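Local structure of Tautomerase_3 domain-containing protein (Corynebacterium halotolerans YIM 70093 = DSM 44683, 7M58) at residues G61-H66 with D91-P96; A18-L23 with V41-L46. The protein belongs to the cis-3-chloroacrylic acid dehalogenase family of the tautomerase superfamily, is probably a hydrolase, and forms a trimer. One frame throughout, in Å; residues are numbered along the deposited sequence.

Interaction 1: residues G61-H66 with D91-P96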
# COMPACT_ATOMS: atom_id res chain seq x y z
N GLY A 61 -16.17 -6.87 -12.74
CA GLY A 61 -16.22 -5.42 -12.75
C GLY A 61 -16.09 -4.80 -11.38
O GLY A 61 -17.03 -4.19 -10.87
N HIS A 62 -14.93 -4.97 -10.76
CA HIS A 62 -14.64 -4.39 -9.45
C HIS A 62 -13.27 -3.74 -9.50
O HIS A 62 -12.31 -4.34 -9.99
CB HIS A 62 -14.69 -5.45 -8.34
CG HIS A 62 -14.47 -4.88 -6.98
ND1 HIS A 62 -15.47 -4.31 -6.24
CD2 HIS A 62 -13.34 -4.78 -6.24
CE1 HIS A 62 -14.98 -3.88 -5.09
NE2 HIS A 62 -13.69 -4.15 -5.06
N VAL A 63 -13.18 -2.52 -8.98
CA VAL A 63 -11.95 -1.75 -8.99
C VAL A 63 -11.72 -1.18 -7.60
O VAL A 63 -12.65 -0.67 -6.96
CB VAL A 63 -12.03 -0.61 -10.03
CG1 VAL A 63 -10.82 0.31 -9.90
CG2 VAL A 63 -12.13 -1.16 -11.42
N TRP A 64 -10.48 -1.26 -7.13
CA TRP A 64 -10.09 -0.64 -5.87
C TRP A 64 -9.03 0.41 -6.17
O TRP A 64 -8.05 0.12 -6.87
CB TRP A 64 -9.54 -1.66 -4.87
CG TRP A 64 -9.11 -1.05 -3.53
CD1 TRP A 64 -9.87 -0.27 -2.70
CD2 TRP A 64 -7.84 -1.21 -2.89
NE1 TRP A 64 -9.15 0.07 -1.57
CE2 TRP A 64 -7.90 -0.48 -1.67
CE3 TRP A 64 -6.67 -1.87 -3.23
CZ2 TRP A 64 -6.81 -0.41 -0.79
CZ3 TRP A 64 -5.59 -1.80 -2.35
CH2 TRP A 64 -5.67 -1.07 -1.15
N ILE A 65 -9.24 1.63 -5.68
CA ILE A 65 -8.34 2.75 -5.89
C ILE A 65 -7.73 3.09 -4.54
O ILE A 65 -8.47 3.44 -3.60
CB ILE A 65 -9.09 3.97 -6.44
CG1 ILE A 65 -9.94 3.61 -7.66
CG2 ILE A 65 -8.12 5.07 -6.81
CD1 ILE A 65 -9.23 3.70 -8.94
N HIS A 66 -6.41 3.01 -4.43
CA HIS A 66 -5.68 3.44 -3.23
C HIS A 66 -4.85 4.67 -3.56
O HIS A 66 -3.97 4.61 -4.42
CB HIS A 66 -4.76 2.37 -2.67
CG HIS A 66 -4.04 2.81 -1.43
ND1 HIS A 66 -4.49 2.53 -0.16
CD2 HIS A 66 -2.93 3.57 -1.28
CE1 HIS A 66 -3.67 3.08 0.73
NE2 HIS A 66 -2.72 3.71 0.07
N ASP A 91 -18.21 6.02 -14.22
CA ASP A 91 -18.69 6.36 -15.56
C ASP A 91 -17.64 6.08 -16.63
O ASP A 91 -17.97 5.49 -17.68
CB ASP A 91 -19.17 7.82 -15.62
CG ASP A 91 -20.25 8.06 -16.70
OD1 ASP A 91 -20.91 7.08 -17.15
OD2 ASP A 91 -20.46 9.23 -17.08
N VAL A 92 -16.38 6.46 -16.41
CA VAL A 92 -15.35 6.25 -17.43
C VAL A 92 -15.19 4.77 -17.76
O VAL A 92 -15.00 4.40 -18.92
CB VAL A 92 -14.02 6.89 -16.98
CG1 VAL A 92 -12.84 6.20 -17.61
CG2 VAL A 92 -14.01 8.35 -17.38
N LEU A 93 -15.29 3.90 -16.75
CA LEU A 93 -15.16 2.47 -16.96
C LEU A 93 -16.49 1.78 -17.24
O LEU A 93 -16.51 0.56 -17.45
CB LEU A 93 -14.50 1.81 -15.75
CG LEU A 93 -13.06 2.22 -15.39
CD1 LEU A 93 -12.61 1.54 -14.09
CD2 LEU A 93 -12.09 1.93 -16.53
N GLU A 94 -17.60 2.53 -17.27
CA GLU A 94 -18.94 1.96 -17.44
C GLU A 94 -19.20 0.87 -16.41
O GLU A 94 -19.56 -0.27 -16.72
CB GLU A 94 -19.15 1.47 -18.87
CG GLU A 94 -18.81 2.53 -19.92
CD GLU A 94 -19.28 2.18 -21.33
OE1 GLU A 94 -20.32 2.73 -21.76
OE2 GLU A 94 -18.60 1.38 -22.00
N LEU A 95 -19.02 1.24 -15.15
CA LEU A 95 -19.22 0.43 -13.96
C LEU A 95 -20.24 1.12 -13.05
O LEU A 95 -20.43 2.33 -13.14
CB LEU A 95 -17.90 0.27 -13.20
CG LEU A 95 -16.90 -0.72 -13.76
CD1 LEU A 95 -15.68 -0.78 -12.84
CD2 LEU A 95 -17.58 -2.07 -13.93
N PRO A 96 -20.90 0.37 -12.16
CA PRO A 96 -21.70 1.03 -11.14
C PRO A 96 -20.81 1.60 -10.07
O PRO A 96 -19.78 1.00 -9.71
CB PRO A 96 -22.57 -0.12 -10.59
CG PRO A 96 -22.10 -1.37 -11.26
CD PRO A 96 -20.81 -1.07 -11.94
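Val63 meets Leu93 and Leu95 through a single methyl group. Its CG2 lies 3.8 Å from Leu93 CD1 and also 3.8 Å from Leu95 CD1, and the valine crosses each leucine side chain at about a right angle. With CG1 anti to the backbone N (chi1 172°), CG2 is the branch that meets the two leucines. Branched at CB, valine suits a strand; the longer leucines reach across from the C-terminal end of the helix and the residues that follow. Val63 also packs on Val5 and Ser7 of strand 2-8.

A side chain also meets backbone. Leu95 CD2 comes to 3.8 Å from Gly61 O and to the same distance from Gly61 CA, so the leucine tip rests against a main chain without a side chain.

The chain that carries the leucines is turned by a Schellman motif. Glu94, with phi at 53°, closes it, its N binding Asp91 O at 3.0 Å, and the exposed Glu94 carboxylate forms a salt bridge with Arg16. This packing of a helix C-terminal end against the start of a strand belongs to the beta-alpha-beta unit of strand 63-70, helix 75-92 and strand 100-107, part of the tautomerase fold.

Interaction 2: residues A18-L23 with V41-L46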
# COMPACT_ATOMS: atom_id res chain seq x y z
N ALA A 18 -5.42 4.94 -20.04
CA ALA A 18 -5.03 6.30 -20.37
C ALA A 18 -6.10 7.30 -19.94
O ALA A 18 -5.79 8.37 -19.41
CB ALA A 18 -4.78 6.41 -21.87
N ALA A 19 -7.37 6.93 -20.14
CA ALA A 19 -8.47 7.82 -19.76
C ALA A 19 -8.59 7.92 -18.24
O ALA A 19 -8.87 9.01 -17.72
CB ALA A 19 -9.79 7.31 -20.37
N VAL A 20 -8.40 6.81 -17.52
CA VAL A 20 -8.47 6.85 -16.07
C VAL A 20 -7.34 7.70 -15.50
O VAL A 20 -7.55 8.54 -14.61
CB VAL A 20 -8.45 5.42 -15.48
CG1 VAL A 20 -8.16 5.48 -13.99
CG2 VAL A 20 -9.75 4.68 -15.76
N ALA A 21 -6.12 7.50 -16.00
CA ALA A 21 -4.99 8.30 -15.56
C ALA A 21 -5.23 9.79 -15.84
O ALA A 21 -4.95 10.64 -14.98
CB ALA A 21 -3.71 7.83 -16.25
N ASP A 22 -5.76 10.12 -17.02
CA ASP A 22 -6.06 11.52 -17.32
C ASP A 22 -7.11 12.09 -16.38
O ASP A 22 -7.00 13.24 -15.93
CB ASP A 22 -6.54 11.66 -18.76
CG ASP A 22 -6.83 13.11 -19.15
OD1 ASP A 22 -5.88 13.87 -19.47
OD2 ASP A 22 -8.01 13.51 -19.09
N LEU A 23 -8.14 11.30 -16.06
CA LEU A 23 -9.19 11.79 -15.16
C LEU A 23 -8.68 11.97 -13.73
O LEU A 23 -8.83 13.04 -13.15
CB LEU A 23 -10.38 10.83 -15.21
CG LEU A 23 -11.43 10.91 -14.11
CD1 LEU A 23 -12.18 12.21 -14.21
CD2 LEU A 23 -12.39 9.73 -14.21
N VAL A 41 0.09 7.60 -11.42
CA VAL A 41 -0.96 6.60 -11.45
C VAL A 41 -0.34 5.25 -11.79
O VAL A 41 0.40 5.13 -12.77
CB VAL A 41 -2.07 6.93 -12.47
CG1 VAL A 41 -3.09 5.79 -12.51
CG2 VAL A 41 -2.75 8.24 -12.13
N ILE A 42 -0.67 4.24 -11.00
CA ILE A 42 -0.13 2.91 -11.22
C ILE A 42 -1.29 1.93 -11.32
O ILE A 42 -2.24 2.00 -10.53
CB ILE A 42 0.85 2.51 -10.11
CG1 ILE A 42 2.13 3.31 -10.25
CG2 ILE A 42 1.18 1.06 -10.22
CD1 ILE A 42 2.88 3.44 -8.94
N PHE A 43 -1.22 1.01 -12.28
CA PHE A 43 -2.23 -0.02 -12.47
C PHE A 43 -1.66 -1.36 -12.06
O PHE A 43 -0.77 -1.90 -12.74
CB PHE A 43 -2.72 -0.04 -13.92
CG PHE A 43 -3.55 1.15 -14.27
CD1 PHE A 43 -4.90 1.18 -13.94
CD2 PHE A 43 -2.97 2.25 -14.90
CE1 PHE A 43 -5.67 2.30 -14.24
CE2 PHE A 43 -3.74 3.37 -15.20
CZ PHE A 43 -5.10 3.39 -14.88
N ASN A 44 -2.17 -1.90 -10.96
CA ASN A 44 -1.85 -3.25 -10.51
C ASN A 44 -2.92 -4.21 -11.04
O ASN A 44 -4.05 -4.24 -10.55
CB ASN A 44 -1.78 -3.32 -8.98
CG ASN A 44 -0.62 -2.50 -8.43
OD1 ASN A 44 0.55 -2.79 -8.71
ND2 ASN A 44 -0.93 -1.49 -7.63
N ASP A 45 -2.55 -5.00 -12.05
CA ASP A 45 -3.50 -5.94 -12.61
C ASP A 45 -3.45 -7.26 -11.84
O ASP A 45 -2.37 -7.77 -11.52
CB ASP A 45 -3.21 -6.17 -14.10
CG ASP A 45 -3.55 -4.95 -14.95
OD1 ASP A 45 -4.25 -4.03 -14.46
OD2 ASP A 45 -3.12 -4.91 -16.12
N LEU A 46 -4.62 -7.82 -11.60
CA LEU A 46 -4.76 -8.97 -10.72
C LEU A 46 -5.11 -10.21 -11.52
O LEU A 46 -5.75 -10.12 -12.57
CB LEU A 46 -5.85 -8.71 -9.68
CG LEU A 46 -5.63 -7.55 -8.71
CD1 LEU A 46 -6.88 -7.32 -7.87
CD2 LEU A 46 -4.41 -7.83 -7.84
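The beta-alpha-beta unit made of strand 2-8, helix 14-31 and strand 40-46 has its helix packed here on its second strand. Segments 18-23 and 41-46 run roughly antiparallel, at 142°, with their axes 9.3 Å apart at closest approach. Val20 and Phe43 make one half of the contact: Val20 CG1 sits 3.8 Å from Phe43 CZ, and Val20 CB is 4.0 Å from the same atom. Both valine atoms approach the edge of the ring near its plane, rather than lying over a face. Phe43 CG is anti to its carbonyl carbon (chi1 -71°), which carries the far end of the ring to the helix. Phe43 CZ also lies 4.4 Å from Ala21 N.

Ala21 and Val41 make the other half. Their CB atoms are 4.2 Å apart, and Val41 CG2 is 4.1 Å from Ala21 CA. Alanine's small side chain lets the helix backbone come close to the strand, while the long phenylalanine bridges a wider part of the interface. Phe52 of the third subunit packs on both Ala21 and Val41. With four buried residues meeting through carbon-rich surfaces, the contact rests on shape fit and exclusion of water, not on directed polar bonds between the two segments.

From the N terminus, strand 2-8 leads into helix 14-31, and interaction 2 closes the first loop when strand 40-46 returns beside that helix. Interaction 1 closes the second, between the N-terminal end of strand 63-70, with Gly61 just before it, and the C-terminal end of helix 75-92 with the residues that follow. The loops follow in series, neither nested nor crossed, within successive beta-alpha-beta units whose strands share one mixed sheet. The two contacts also touch: Leu93 CD2 lies 3.7 Å from Val20 CG2, and Val92 CG2 lies 3.8 Å from Leu23 CD2, joining the two helices. At the sheet's edge, Val41 and Ile42 pair with a strand of the third subunit, continuing the sheet across the interface.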